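Local coordinates for uncharacterized DUF364 family protein (PDB 3NPG) that is of unknown function but belongs to the DUF364 family and may chelate heavy metals, at residues A[26-31]-A[78-83]; A[59-64]-A[71-76]. All blocks are in the same frame, centred on the assembly; numbering follows the deposited sequence.

Contact 1. Residues A[26-31]-A[78-83]; sequences FSFGLP and NIIERT
Phe28 lays its ring flat on Ile80, at the first turn of helix 79-96, and this aromatic-aliphatic pair makes up most of the contact. The main interaction is a CH-pi one: Ile80 CG2 sits 3.7 Å from the centroid of the Phe28 ring, only 8° off the ring normal and thus almost exactly over the middle of one face. The other branch of the isoleucine reaches the far end of the same ring, with Ile80 CG1 3.6 Å from Phe28 CZ. With CG anti to the backbone N (chi1 180°), Phe28 sends its ring out from an inverse gamma turn centred on its own residue, just after strand 22-27 ends. Further apolar packing comes at the ring edge, where Thr83 CB lies in the ring plane, 4.0 Å from Phe28 CE1.

Within 78-83, polar bonds secure the helix start. Thr83 OG1 donates to Ile79 O at 2.7 Å, approaching from above the carbonyl plane, and that oxygen also receives Thr83 N. Asn78 is the N-cap, its OD1 accepting a weak bond from Ile80 N.

Leu232 of the second subunit packs on Ile80. Phe28 and Thr83 both touch Thr33 of strand 32-38, so the helix start packs against the turn between the first two strands of the three-stranded antiparallel sheet.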
loop_
_atom_site.group_PDB
_atom_site.type_symbol
_atom_site.label_atom_id
_atom_site.label_comp_id
_atom_site.label_asym_id
_atom_site.label_seq_id
_atom_site.Cartn_x
_atom_site.Cartn_y
_atom_site.Cartn_z
ATOM N N PHE A 26 29.160 -2.279 -2.901
ATOM C CA PHE A 26 27.751 -2.415 -3.293
ATOM C C PHE A 26 26.845 -1.979 -2.144
ATOM O O PHE A 26 27.314 -1.831 -1.011
ATOM C CB PHE A 26 27.435 -3.870 -3.702
ATOM C CG PHE A 26 27.595 -4.870 -2.580
ATOM C CD1 PHE A 26 28.835 -5.427 -2.294
ATOM C CD2 PHE A 26 26.505 -5.258 -1.813
ATOM C CE1 PHE A 26 28.988 -6.327 -1.240
ATOM C CE2 PHE A 26 26.657 -6.169 -0.767
ATOM C CZ PHE A 26 27.898 -6.697 -0.485
ATOM N N SER A 27 25.535 -1.802 -2.425
ATOM C CA SER A 27 24.557 -1.435 -1.402
ATOM C C SER A 27 23.136 -1.570 -1.929
ATOM O O SER A 27 22.783 -0.929 -2.919
ATOM C CB SER A 27 24.796 -0.006 -0.911
ATOM O OG SER A 27 23.847 0.374 0.072
ATOM N N PHE A 28 22.304 -2.389 -1.250
ATOM C CA PHE A 28 20.879 -2.468 -1.547
ATOM C C PHE A 28 20.193 -1.312 -0.800
ATOM O O PHE A 28 19.803 -1.464 0.356
ATOM C CB PHE A 28 20.302 -3.838 -1.112
ATOM C CG PHE A 28 18.821 -4.007 -1.379
ATOM C CD1 PHE A 28 18.351 -4.236 -2.666
ATOM C CD2 PHE A 28 17.902 -3.989 -0.338
ATOM C CE1 PHE A 28 16.987 -4.388 -2.912
ATOM C CE2 PHE A 28 16.542 -4.144 -0.584
ATOM C CZ PHE A 28 16.092 -4.346 -1.868
ATOM N N GLY A 29 20.221 -0.129 -1.403
ATOM C CA GLY A 29 19.741 1.082 -0.753
ATOM C C GLY A 29 18.712 1.860 -1.534
ATOM O O GLY A 29 18.319 1.456 -2.628
ATOM N N LEU A 30 18.260 3.000 -0.960
ATOM C CA LEU A 30 17.250 3.859 -1.569
ATOM C C LEU A 30 17.845 5.231 -1.964
ATOM O O LEU A 30 18.683 5.772 -1.238
ATOM C CB LEU A 30 16.063 4.057 -0.607
ATOM C CG LEU A 30 15.159 2.839 -0.385
ATOM C CD1 LEU A 30 14.263 3.050 0.804
ATOM C CD2 LEU A 30 14.325 2.536 -1.622
ATOM N N PRO A 31 17.417 5.819 -3.113
ATOM C CA PRO A 31 16.402 5.314 -4.064
ATOM C C PRO A 31 16.921 4.198 -4.973
ATOM O O PRO A 31 16.124 3.458 -5.558
ATOM C CB PRO A 31 16.028 6.571 -4.856
ATOM C CG PRO A 31 17.285 7.393 -4.860
ATOM C CD PRO A 31 17.934 7.144 -3.521
ATOM N N ASN A 78 13.904 -13.743 -5.481
ATOM C CA ASN A 78 14.126 -12.732 -4.453
ATOM C C ASN A 78 14.444 -11.392 -5.114
ATOM O O ASN A 78 15.448 -11.277 -5.824
ATOM C CB ASN A 78 15.284 -13.169 -3.534
ATOM C CG ASN A 78 15.431 -12.365 -2.266
ATOM O OD1 ASN A 78 15.216 -11.145 -2.231
ATOM N ND2 ASN A 78 15.899 -13.020 -1.219
ATOM N N ILE A 79 13.573 -10.383 -4.904
ATOM C CA ILE A 79 13.745 -9.043 -5.492
ATOM C C ILE A 79 15.090 -8.377 -5.080
ATOM O O ILE A 79 15.726 -7.715 -5.910
ATOM C CB ILE A 79 12.496 -8.127 -5.213
ATOM C CG1 ILE A 79 12.646 -6.728 -5.876
ATOM C CG2 ILE A 79 12.200 -8.012 -3.706
ATOM C CD1 ILE A 79 12.599 -6.734 -7.393
ATOM N N ILE A 80 15.544 -8.608 -3.817
ATOM C CA ILE A 80 16.824 -8.076 -3.324
ATOM C C ILE A 80 17.987 -8.631 -4.156
ATOM O O ILE A 80 18.866 -7.868 -4.579
ATOM C CB ILE A 80 17.012 -8.357 -1.801
ATOM C CG1 ILE A 80 15.804 -7.841 -0.983
ATOM C CG2 ILE A 80 18.330 -7.753 -1.292
ATOM C CD1 ILE A 80 15.796 -8.266 0.456
ATOM N N GLU A 81 17.960 -9.951 -4.440
ATOM C CA GLU A 81 18.980 -10.611 -5.252
ATOM C C GLU A 81 18.914 -10.154 -6.724
ATOM O O GLU A 81 19.956 -10.007 -7.360
ATOM C CB GLU A 81 18.854 -12.133 -5.147
ATOM C CG GLU A 81 19.189 -12.677 -3.768
ATOM C CD GLU A 81 18.956 -14.168 -3.591
ATOM O OE1 GLU A 81 18.742 -14.867 -4.610
ATOM O OE2 GLU A 81 18.991 -14.637 -2.429
ATOM N N ARG A 82 17.681 -9.914 -7.257
ATOM C CA ARG A 82 17.486 -9.419 -8.632
ATOM C C ARG A 82 18.037 -8.008 -8.787
ATOM O O ARG A 82 18.751 -7.729 -9.756
ATOM C CB ARG A 82 15.998 -9.419 -9.014
ATOM C CG ARG A 82 15.477 -10.748 -9.488
ATOM C CD ARG A 82 14.307 -10.589 -10.459
ATOM N NE ARG A 82 13.183 -9.840 -9.877
ATOM C CZ ARG A 82 12.245 -10.383 -9.100
ATOM N NH1 ARG A 82 12.315 -11.665 -8.762
ATOM N NH2 ARG A 82 11.251 -9.640 -8.630
ATOM N N THR A 83 17.643 -7.086 -7.868
ATOM C CA THR A 83 18.065 -5.681 -7.917
ATOM C C THR A 83 19.595 -5.551 -7.852
ATOM O O THR A 83 20.179 -4.834 -8.666
ATOM C CB THR A 83 17.344 -4.860 -6.837
ATOM O OG1 THR A 83 15.956 -5.215 -6.829
ATOM C CG2 THR A 83 17.493 -3.365 -7.055
#

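Contact 2. Residues A[59-64]-A[71-76]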
loop_
_atom_site.group_PDB
_atom_site.type_symbol
_atom_site.label_atom_id
_atom_site.label_comp_id
_atom_site.label_asym_id
_atom_site.label_seq_id
_atom_site.Cartn_x
_atom_site.Cartn_y
_atom_site.Cartn_z
ATOM N N THR A 59 15.910 -10.975 3.131
ATOM C CA THR A 59 16.823 -12.122 3.138
ATOM C C THR A 59 17.701 -12.125 1.884
ATOM O O THR A 59 17.296 -11.589 0.850
ATOM C CB THR A 59 16.027 -13.438 3.256
ATOM O OG1 THR A 59 15.055 -13.488 2.210
ATOM C CG2 THR A 59 15.337 -13.591 4.617
ATOM N N ASN A 60 18.905 -12.734 1.971
ATOM C CA ASN A 60 19.815 -12.847 0.827
ATOM C C ASN A 60 20.662 -14.126 0.940
ATOM O O ASN A 60 21.342 -14.334 1.950
ATOM C CB ASN A 60 20.711 -11.600 0.711
ATOM C CG ASN A 60 21.223 -11.339 -0.690
ATOM O OD1 ASN A 60 21.695 -12.237 -1.388
ATOM N ND2 ASN A 60 21.174 -10.087 -1.117
ATOM N N SER A 61 20.588 -14.998 -0.086
ATOM C CA SER A 61 21.326 -16.267 -0.103
ATOM C C SER A 61 22.830 -16.066 -0.360
ATOM O O SER A 61 23.624 -16.970 -0.081
ATOM C CB SER A 61 20.736 -17.218 -1.137
ATOM O OG SER A 61 20.774 -16.648 -2.435
ATOM N N ILE A 62 23.222 -14.877 -0.887
ATOM C CA ILE A 62 24.629 -14.553 -1.154
ATOM C C ILE A 62 25.425 -14.452 0.162
ATOM O O ILE A 62 25.118 -13.612 1.014
ATOM C CB ILE A 62 24.762 -13.268 -2.031
ATOM C CG1 ILE A 62 24.123 -13.488 -3.421
ATOM C CG2 ILE A 62 26.224 -12.840 -2.163
ATOM C CD1 ILE A 62 23.732 -12.201 -4.163
ATOM N N GLU A 63 26.405 -15.347 0.343
ATOM C CA GLU A 63 27.253 -15.351 1.531
ATOM C C GLU A 63 28.560 -14.619 1.249
ATOM O O GLU A 63 28.953 -13.741 2.019
ATOM C CB GLU A 63 27.523 -16.792 2.007
ATOM C CG GLU A 63 26.269 -17.547 2.437
ATOM C CD GLU A 63 25.512 -16.941 3.607
ATOM O OE1 GLU A 63 26.168 -16.478 4.568
ATOM O OE2 GLU A 63 24.260 -16.967 3.577
ATOM N N GLU A 64 29.222 -14.957 0.121
ATOM C CA GLU A 64 30.454 -14.287 -0.301
ATOM C C GLU A 64 30.176 -13.412 -1.523
ATOM O O GLU A 64 29.983 -13.927 -2.631
ATOM C CB GLU A 64 31.575 -15.307 -0.599
ATOM C CG GLU A 64 32.169 -15.955 0.647
ATOM C CD GLU A 64 32.952 -15.025 1.561
ATOM O OE1 GLU A 64 33.504 -14.014 1.063
ATOM O OE2 GLU A 64 33.058 -15.338 2.769
ATOM N N ILE A 71 25.565 -11.182 -10.543
ATOM C CA ILE A 71 24.965 -11.335 -11.882
ATOM C C ILE A 71 24.176 -12.647 -12.015
ATOM O O ILE A 71 23.118 -12.658 -12.641
ATOM C CB ILE A 71 26.035 -11.167 -13.017
ATOM C CG1 ILE A 71 26.769 -9.808 -12.892
ATOM C CG2 ILE A 71 25.396 -11.317 -14.409
ATOM C CD1 ILE A 71 28.042 -9.694 -13.723
ATOM N N ASP A 72 24.673 -13.739 -11.406
ATOM C CA ASP A 72 23.986 -15.034 -11.458
ATOM C C ASP A 72 22.612 -14.967 -10.767
ATOM O O ASP A 72 21.686 -15.672 -11.170
ATOM C CB ASP A 72 24.855 -16.135 -10.826
ATOM C CG ASP A 72 24.249 -17.522 -10.927
ATOM O OD1 ASP A 72 23.841 -17.912 -12.043
ATOM O OD2 ASP A 72 24.183 -18.218 -9.888
ATOM N N LYS A 73 22.475 -14.085 -9.757
ATOM C CA LYS A 73 21.238 -13.934 -8.988
ATOM C C LYS A 73 20.282 -12.878 -9.593
ATOM O O LYS A 73 19.355 -12.439 -8.917
ATOM C CB LYS A 73 21.559 -13.591 -7.516
ATOM C CG LYS A 73 22.375 -14.669 -6.788
ATOM C CD LYS A 73 21.527 -15.860 -6.390
ATOM C CE LYS A 73 22.343 -16.940 -5.743
ATOM N NZ LYS A 73 22.911 -16.497 -4.446
ATOM N N ALA A 74 20.492 -12.500 -10.873
ATOM C CA ALA A 74 19.636 -11.518 -11.544
ATOM C C ALA A 74 18.255 -12.090 -11.855
ATOM O O ALA A 74 17.277 -11.350 -11.848
ATOM C CB ALA A 74 20.295 -11.034 -12.818
ATOM N N ASP A 75 18.173 -13.409 -12.133
ATOM C CA ASP A 75 16.896 -14.064 -12.441
ATOM C C ASP A 75 16.306 -14.771 -11.198
ATOM O O ASP A 75 15.502 -15.705 -11.335
ATOM C CB ASP A 75 17.052 -15.047 -13.624
ATOM C CG ASP A 75 18.084 -16.145 -13.402
ATOM O OD1 ASP A 75 18.932 -15.992 -12.493
ATOM O OD2 ASP A 75 18.071 -17.132 -14.166
ATOM N N SER A 76 16.681 -14.289 -9.982
ATOM C CA SER A 76 16.214 -14.862 -8.715
ATOM C C SER A 76 14.759 -14.489 -8.432
ATOM O O SER A 76 14.281 -13.467 -8.913
ATOM C CB SER A 76 17.105 -14.397 -7.566
ATOM O OG SER A 76 16.612 -14.824 -6.305
#
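Lys73, the residue at which the chain leaves helix 67-72, reaches back to the loop 59-64, where an Asx turn places Ser61 and Ile62 to receive it. In that turn Asn60 OD1 accepts from Ile62 N at 3.1 Å, with an N-H...O angle of 157°, and the intervening Ser61 is carried at the bend.

From CB, which points toward the loop, the lysine chain passes first to CG, which packs on Ile62: Lys73 CG is 3.9 Å from Ile62 CD1, and the two side chains run past each other in opposite directions. A bend at chi2 (-77°) then turns the chain, and its next two carbons, CD and CE, come up to the serine hydroxyl, Lys73 CE standing 3.7 Å from Ser61 OG. A second bend, at chi4, brings the ammonium group to Ser61 OG. Besides its bond to the serine, it forms a salt bridge with Glu69 OE2, four residues earlier, in helix 67-72.

Ser61 OG is in addition hydrogen-bonded to Glu81 OE2 of helix 79-96, so the hydroxyl ties lysine and glutamate together, and the nearby carboxylates would probably favour a charged lysine. On the loop side Leu232 of the second subunit packs on Ile62. At the tip, Lys73 NZ donates to Ser61 OG over 2.9 Å and lies 3.4 Å from Ile62 CG1.

In the fold
Contact 2 is nested within the chain loop closed by contact 1: the order is 26-31, 59-64, 71-76, 78-83, and all four segments fall in the first putative heavy-metal chelation region. Their centres are about 10 Å apart on the same side of the chain's centre. Helices 67-72 and 79-96 are consecutive, and the start of the second joins the two contacts, Arg82 NH1 probably bonding to Ser76 O. The antiparallel sheet enters through contact 1, while contact 2 fastens the loop that follows its last strand, 43-49. Since both contacts touch the second subunit, this part of the fold also contributes to the subunit interface.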